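Peptidyl-prolyl cis-trans isomerase (Hirschia baltica, PDB 5EX2) probably catalyses the cis-trans isomerisation of peptide bonds preceding proline, as a periplasmic folding helper of the cyclophilin family. Local coordinates at residues 98-103 / 132-137; 126-131 / 147-152. All blocks are in the same frame, centred on the assembly; numbering follows the deposited sequence.

In the fold
Both interactions reach the same five-stranded antiparallel sheet beside the cyclophilin barrel, their centres about 13 Å apart. Interaction 2 is buried, about 9 Å from the chain centre, and pairs strands 127-132 and 145-148 through backbone ladder, proline packing and an indole against a glutamate. Interaction 1 lies at the surface, about 21 Å from that centre, where edge strand 98-100, one of the two outermost, runs into a loop and meets the turn after strand 127-132. Its chemistry is a salt bridge and a bound magnesium ion, with only Pro102 on Ala137 as apolar side-chain contact. They join where strand 98-100 pairs with 145-148 and where Arg100 reaches Ser147 OG and Thr131 OG1.

Interaction 1: residues 98-103 / 132-137; sequences FRRDPK and RQDELA. With MG (magnesium ion), chain C.
The backbones of 98-103 and 132-137 come closest at Pro102 and Asp134, whose CA atoms are 5.9 Å apart, where the loop leaving strand 98-100 meets a short turn of helical conformation. The polar link is a salt bridge: Arg100 NH2 donates to Asp134 OD1 over 2.7 Å with an N-H...O angle of 160°, while NH1 adds a long, weak bond to the same oxygen. OD1 lies close to the guanidinium plane, at its edge; the two flat groups are turned 79° apart, and NH2 meets OD1 from above the carboxylate plane. An extended start to the Arg100 chain, with CG trans to N (chi1 -176°) and a bend only at chi3, carries the guanidinium across to the turn.

Beside this bridge Pro102 lies against Asp134 and Ala137: its CB is 3.3 Å from Asp134 OD1, and its CG is 3.7 Å from Ala137 CB. The turn itself is closed by a backbone bond from Ala137 N to Asp134 O. With an alanine in place of Arg100, Asp134 OD1 would probably lose its cationic mate and the 132-137 turn its polar tie to the edge strand.

In sequence Asp134 is flanked by the two magnesium ligands of this segment: Gln133 OE1 binds the ion at 2.4 Å, and both carboxylate oxygens of Glu135 bind, OE2 at 2.6 Å and OE1 slightly farther, with three waters and Gln115 also bound. The other oxygen of Asp134, OD2, hydrogen bonds to Tyr120 OH. The arginine bridge and, less directly, the nearby magnesium would be expected to stabilise the ionised form of the Asp134 carboxylate.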
loop_
_atom_site.group_PDB
_atom_site.type_symbol
_atom_site.label_atom_id
_atom_site.label_comp_id
_atom_site.label_asym_id
_atom_site.label_seq_id
_atom_site.Cartn_x
_atom_site.Cartn_y
_atom_site.Cartn_z
ATOM N N PHE A 98 -9.593 -10.500 2.329
ATOM C CA PHE A 98 -10.521 -10.043 3.340
ATOM C C PHE A 98 -11.937 -10.290 2.852
ATOM O O PHE A 98 -12.181 -10.421 1.655
ATOM C CB PHE A 98 -10.287 -8.567 3.705
ATOM C CG PHE A 98 -10.550 -7.576 2.608
ATOM C CD1 PHE A 98 -9.660 -7.415 1.562
ATOM C CD2 PHE A 98 -11.657 -6.743 2.669
ATOM C CE1 PHE A 98 -9.888 -6.469 0.577
ATOM C CE2 PHE A 98 -11.888 -5.805 1.686
ATOM C CZ PHE A 98 -11.005 -5.666 0.640
ATOM N N ARG A 99 -12.851 -10.396 3.809
ATOM C CA ARG A 99 -14.272 -10.582 3.543
ATOM C C ARG A 99 -14.902 -9.212 3.400
ATOM O O ARG A 99 -15.001 -8.474 4.385
ATOM C CB ARG A 99 -14.948 -11.342 4.674
ATOM C CG ARG A 99 -14.334 -12.689 4.995
ATOM C CD ARG A 99 -14.478 -13.642 3.854
ATOM N NE ARG A 99 -15.879 -13.856 3.521
ATOM C CZ ARG A 99 -16.291 -14.516 2.447
ATOM N NH1 ARG A 99 -15.384 -15.020 1.625
ATOM N NH2 ARG A 99 -17.595 -14.660 2.194
ATOM N N ARG A 100 -15.292 -8.865 2.183
ATOM C CA ARG A 100 -15.813 -7.548 1.877
ATOM C C ARG A 100 -17.336 -7.552 1.740
ATOM O O ARG A 100 -17.895 -8.393 1.030
ATOM C CB ARG A 100 -15.152 -7.058 0.604
ATOM C CG ARG A 100 -15.528 -5.647 0.217
ATOM C CD ARG A 100 -14.845 -5.187 -1.072
ATOM N NE ARG A 100 -15.222 -6.019 -2.205
ATOM C CZ ARG A 100 -16.268 -5.802 -2.989
ATOM N NH1 ARG A 100 -17.056 -4.746 -2.800
ATOM N NH2 ARG A 100 -16.537 -6.652 -3.963
ATOM N N ASP A 101 -17.990 -6.614 2.412
ATOM C CA ASP A 101 -19.418 -6.393 2.259
ATOM C C ASP A 101 -19.636 -5.447 1.077
ATOM O O ASP A 101 -19.337 -4.264 1.181
ATOM C CB ASP A 101 -19.997 -5.800 3.544
ATOM C CG ASP A 101 -21.489 -5.527 3.462
ATOM O OD1 ASP A 101 -22.092 -5.707 2.385
ATOM O OD2 ASP A 101 -22.055 -5.089 4.493
ATOM N N PRO A 102 -20.156 -5.954 -0.048
ATOM C CA PRO A 102 -20.293 -5.114 -1.243
ATOM C C PRO A 102 -21.304 -3.987 -1.102
ATOM O O PRO A 102 -21.372 -3.149 -1.997
ATOM C CB PRO A 102 -20.783 -6.089 -2.313
ATOM C CG PRO A 102 -20.609 -7.425 -1.766
ATOM C CD PRO A 102 -20.646 -7.316 -0.295
ATOM N N LYS A 103 -22.103 -4.013 -0.043
ATOM C CA LYS A 103 -23.085 -2.950 0.223
ATOM C C LYS A 103 -22.439 -1.810 1.010
ATOM O O LYS A 103 -23.027 -0.731 1.154
ATOM C CB LYS A 103 -24.274 -3.480 1.021
ATOM C CG LYS A 103 -25.024 -4.650 0.398
ATOM C CD LYS A 103 -25.697 -4.277 -0.905
ATOM C CE LYS A 103 -26.666 -5.370 -1.350
ATOM N NZ LYS A 103 -26.833 -5.407 -2.825
ATOM N N ARG A 132 -13.936 -11.415 -5.944
ATOM C CA ARG A 132 -14.973 -12.299 -6.444
ATOM C C ARG A 132 -16.239 -11.465 -6.640
ATOM O O ARG A 132 -16.358 -10.350 -6.133
ATOM C CB ARG A 132 -15.186 -13.469 -5.482
ATOM C CG ARG A 132 -13.914 -14.242 -5.179
ATOM C CD ARG A 132 -13.335 -14.904 -6.411
ATOM N NE ARG A 132 -14.158 -16.022 -6.852
ATOM C CZ ARG A 132 -13.873 -16.796 -7.894
ATOM N NH1 ARG A 132 -12.765 -16.595 -8.603
ATOM N NH2 ARG A 132 -14.682 -17.791 -8.209
ATOM N N GLN A 133 -17.178 -11.983 -7.415
ATOM C CA GLN A 133 -18.319 -11.178 -7.808
ATOM C C GLN A 133 -19.235 -10.835 -6.644
ATOM O O GLN A 133 -19.550 -11.676 -5.808
ATOM C CB GLN A 133 -19.102 -11.912 -8.899
ATOM C CG GLN A 133 -18.405 -11.835 -10.228
ATOM C CD GLN A 133 -18.380 -10.443 -10.815
ATOM O OE1 GLN A 133 -19.058 -9.524 -10.325
ATOM N NE2 GLN A 133 -17.620 -10.276 -11.879
ATOM N N ASP A 134 -19.707 -9.590 -6.629
ATOM C CA ASP A 134 -20.538 -9.083 -5.544
ATOM C C ASP A 134 -21.830 -9.867 -5.383
ATOM O O ASP A 134 -22.364 -9.968 -4.281
ATOM C CB ASP A 134 -20.849 -7.606 -5.791
ATOM C CG ASP A 134 -19.597 -6.802 -6.035
ATOM O OD1 ASP A 134 -18.993 -6.319 -5.067
ATOM O OD2 ASP A 134 -19.206 -6.669 -7.212
ATOM N N GLU A 135 -22.322 -10.445 -6.472
ATOM C CA GLU A 135 -23.560 -11.211 -6.434
ATOM C C GLU A 135 -23.467 -12.409 -5.485
ATOM O O GLU A 135 -24.476 -12.924 -5.015
ATOM C CB GLU A 135 -23.947 -11.687 -7.853
ATOM C CG GLU A 135 -24.363 -10.554 -8.822
ATOM C CD GLU A 135 -23.197 -9.768 -9.422
ATOM O OE1 GLU A 135 -22.037 -10.201 -9.303
ATOM O OE2 GLU A 135 -23.436 -8.693 -10.027
ATOM N N LEU A 136 -22.262 -12.871 -5.187
ATOM C CA LEU A 136 -22.128 -13.999 -4.271
ATOM C C LEU A 136 -22.582 -13.633 -2.866
ATOM O O LEU A 136 -22.959 -14.499 -2.083
ATOM C CB LEU A 136 -20.683 -14.496 -4.236
ATOM C CG LEU A 136 -20.104 -14.929 -5.584
ATOM C CD1 LEU A 136 -18.704 -15.460 -5.385
ATOM C CD2 LEU A 136 -20.969 -15.945 -6.291
ATOM N N ALA A 137 -22.567 -12.347 -2.541
ATOM C CA ALA A 137 -22.945 -11.934 -1.198
ATOM C C ALA A 137 -24.418 -12.139 -0.877
ATOM O O ALA A 137 -24.822 -12.081 0.286
ATOM C CB ALA A 137 -22.588 -10.474 -0.980
HETATM MG MG MG C . -21.020 -8.286 -10.835
HETATM O O HOH W 1 -21.265 -9.850 -12.547
HETATM O O HOH W 2 -22.338 -6.878 -12.079
HETATM O O HOH W 3 -20.638 -6.646 -9.044
#

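Interaction 2: residues 126-131 / 147-152; sequences GFPIET and SWMPHC
Glu130 and Trp148 form an antiparallel hydrogen-bonded pair. Glu130 N donates to Trp148 O at 2.9 Å (168°), and Trp148 N returns an equally short bond to Glu130 O. Their side chains share one face of the sheet. Glu130 CB sits over the five-membered ring of the indole, 3.9 Å from its centroid, in a CH-pi contact, and CG continues to within 3.4 Å of Trp148 CZ2. The Trp148 chi1 of 53° places CG between backbone N and carbonyl carbon, folding the indole back across the glutamate. The carboxylate, turned 43° from the ring, accepts a weak, bent bond from Trp148 NE1 at OE1.

On the other face the next pair, Thr131 with Ser147, is non-hydrogen-bonded; there Ser147 OG donates to Thr131 OG1 over 2.8 Å. Toward the opposite end of the ladder the two chains diverge. Met149 SD stands 3.6 Å from Phe127 CD1, an oblique Met-aromatic contact, and the CB of Pro128 packs on Cys152 SG at 3.8 Å. Pro128 O is buried without a conventional hydrogen-bond partner; CA-H of Met149 points at it, and Pro150 CD lies close by.

A second shell fixes these groups. Arg179 forms a salt bridge with Glu130 OE1 while Gln119 holds OE2, so the carboxylate is gripped at both oxygens. Arg100 hydrogen bonds to both hydroxyls of the Thr131-Ser147 pair, and the disulfide from Cys152 to Cys254 ties the end of this region to the C-terminal part of the chain. A short antiparallel ladder of two residue pairs, followed by a loop that packs Met149, Pro150 and Cys152 on Phe127 and Pro128, thus joins the central strand 127-132 to its neighbour 145-148 in the five-stranded sheet, a sheet separate from the eight-stranded barrel that defines the cyclophilin fold.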
loop_
_atom_site.group_PDB
_atom_site.type_symbol
_atom_site.label_atom_id
_atom_site.label_comp_id
_atom_site.label_asym_id
_atom_site.label_seq_id
_atom_site.Cartn_x
_atom_site.Cartn_y
_atom_site.Cartn_z
ATOM N N GLY A 126 -8.399 4.582 -2.956
ATOM C CA GLY A 126 -7.124 4.698 -3.635
ATOM C C GLY A 126 -6.316 3.418 -3.653
ATOM O O GLY A 126 -5.217 3.390 -4.218
ATOM N N PHE A 127 -6.828 2.367 -3.020
ATOM C CA PHE A 127 -6.171 1.070 -3.046
ATOM C C PHE A 127 -6.727 0.248 -4.190
ATOM O O PHE A 127 -7.943 0.254 -4.426
ATOM C CB PHE A 127 -6.369 0.311 -1.736
ATOM C CG PHE A 127 -5.819 1.036 -0.521
ATOM C CD1 PHE A 127 -4.460 1.039 -0.254
ATOM C CD2 PHE A 127 -6.651 1.722 0.357
ATOM C CE1 PHE A 127 -3.939 1.696 0.852
ATOM C CE2 PHE A 127 -6.113 2.385 1.467
ATOM C CZ PHE A 127 -4.772 2.358 1.706
ATOM N N PRO A 128 -5.860 -0.484 -4.901
ATOM C CA PRO A 128 -6.361 -1.396 -5.918
ATOM C C PRO A 128 -6.962 -2.605 -5.224
ATOM O O PRO A 128 -6.419 -3.097 -4.230
ATOM C CB PRO A 128 -5.111 -1.742 -6.714
ATOM C CG PRO A 128 -4.006 -1.674 -5.689
ATOM C CD PRO A 128 -4.397 -0.572 -4.751
ATOM N N ILE A 129 -8.073 -3.103 -5.756
ATOM C CA ILE A 129 -8.791 -4.212 -5.161
ATOM C C ILE A 129 -9.187 -5.170 -6.270
ATOM O O ILE A 129 -9.568 -4.730 -7.348
ATOM C CB ILE A 129 -10.058 -3.753 -4.410
ATOM C CG1 ILE A 129 -9.729 -2.694 -3.352
ATOM C CG2 ILE A 129 -10.789 -4.948 -3.796
ATOM C CD1 ILE A 129 -8.967 -3.222 -2.166
ATOM N N GLU A 130 -9.033 -6.467 -6.021
ATOM C CA GLU A 130 -9.585 -7.504 -6.885
ATOM C C GLU A 130 -10.574 -8.302 -6.055
ATOM O O GLU A 130 -10.411 -8.475 -4.853
ATOM C CB GLU A 130 -8.488 -8.411 -7.463
ATOM C CG GLU A 130 -9.018 -9.430 -8.434
ATOM C CD GLU A 130 -7.938 -10.149 -9.197
ATOM O OE1 GLU A 130 -6.768 -10.155 -8.755
ATOM O OE2 GLU A 130 -8.271 -10.710 -10.246
ATOM N N THR A 131 -11.629 -8.782 -6.697
ATOM C CA THR A 131 -12.707 -9.370 -5.943
ATOM C C THR A 131 -13.421 -10.451 -6.701
ATOM O O THR A 131 -13.493 -10.412 -7.915
ATOM C CB THR A 131 -13.718 -8.288 -5.545
ATOM O OG1 THR A 131 -14.684 -8.807 -4.632
ATOM C CG2 THR A 131 -14.405 -7.653 -6.755
ATOM N N SER A 147 -12.164 -10.618 -1.248
ATOM C CA SER A 147 -11.449 -9.581 -1.984
ATOM C C SER A 147 -10.007 -9.513 -1.510
ATOM O O SER A 147 -9.679 -10.046 -0.466
ATOM C CB SER A 147 -12.121 -8.231 -1.807
ATOM O OG SER A 147 -13.497 -8.294 -2.195
ATOM N N TRP A 148 -9.153 -8.873 -2.291
ATOM C CA TRP A 148 -7.758 -8.719 -1.893
ATOM C C TRP A 148 -7.171 -7.487 -2.560
ATOM O O TRP A 148 -7.746 -6.958 -3.502
ATOM C CB TRP A 148 -6.957 -9.987 -2.238
ATOM C CG TRP A 148 -7.063 -10.457 -3.668
ATOM C CD1 TRP A 148 -6.155 -10.233 -4.671
ATOM C CD2 TRP A 148 -8.113 -11.259 -4.248
ATOM N NE1 TRP A 148 -6.578 -10.843 -5.824
ATOM C CE2 TRP A 148 -7.781 -11.459 -5.598
ATOM C CE3 TRP A 148 -9.303 -11.810 -3.757
ATOM C CZ2 TRP A 148 -8.590 -12.192 -6.464
ATOM C CZ3 TRP A 148 -10.114 -12.532 -4.627
ATOM C CH2 TRP A 148 -9.749 -12.714 -5.959
ATOM N N MET A 149 -6.038 -7.010 -2.048
ATOM C CA MET A 149 -5.345 -5.915 -2.678
ATOM C C MET A 149 -4.233 -6.499 -3.521
ATOM O O MET A 149 -3.222 -6.966 -2.974
ATOM C CB MET A 149 -4.785 -4.944 -1.643
ATOM C CG MET A 149 -3.949 -3.846 -2.262
ATOM S SD MET A 149 -3.789 -2.397 -1.199
ATOM C CE MET A 149 -2.862 -3.048 0.176
ATOM N N PRO A 150 -4.406 -6.482 -4.843
ATOM C CA PRO A 150 -3.399 -7.118 -5.695
ATOM C C PRO A 150 -2.080 -6.387 -5.669
ATOM O O PRO A 150 -2.036 -5.203 -5.352
ATOM C CB PRO A 150 -4.029 -7.047 -7.082
ATOM C CG PRO A 150 -4.924 -5.880 -7.024
ATOM C CD PRO A 150 -5.505 -5.912 -5.641
ATOM N N HIS A 151 -1.017 -7.107 -6.001
ATOM C CA HIS A 151 0.319 -6.578 -5.879
ATOM C C HIS A 151 0.701 -5.758 -7.117
ATOM O O HIS A 151 1.598 -6.104 -7.881
ATOM C CB HIS A 151 1.275 -7.734 -5.601
ATOM C CG HIS A 151 1.125 -8.292 -4.216
ATOM N ND1 HIS A 151 0.073 -9.090 -3.835
ATOM C CD2 HIS A 151 1.895 -8.133 -3.116
ATOM C CE1 HIS A 151 0.207 -9.402 -2.553
ATOM N NE2 HIS A 151 1.303 -8.831 -2.094
ATOM N N CYS A 152 -0.004 -4.651 -7.308
ATOM C CA CYS A 152 0.352 -3.654 -8.298
ATOM C C CYS A 152 1.620 -2.949 -7.844
ATOM O O CYS A 152 1.914 -2.933 -6.662
ATOM C CB CYS A 152 -0.753 -2.590 -8.466
ATOM S SG CYS A 152 -2.359 -3.160 -8.901
#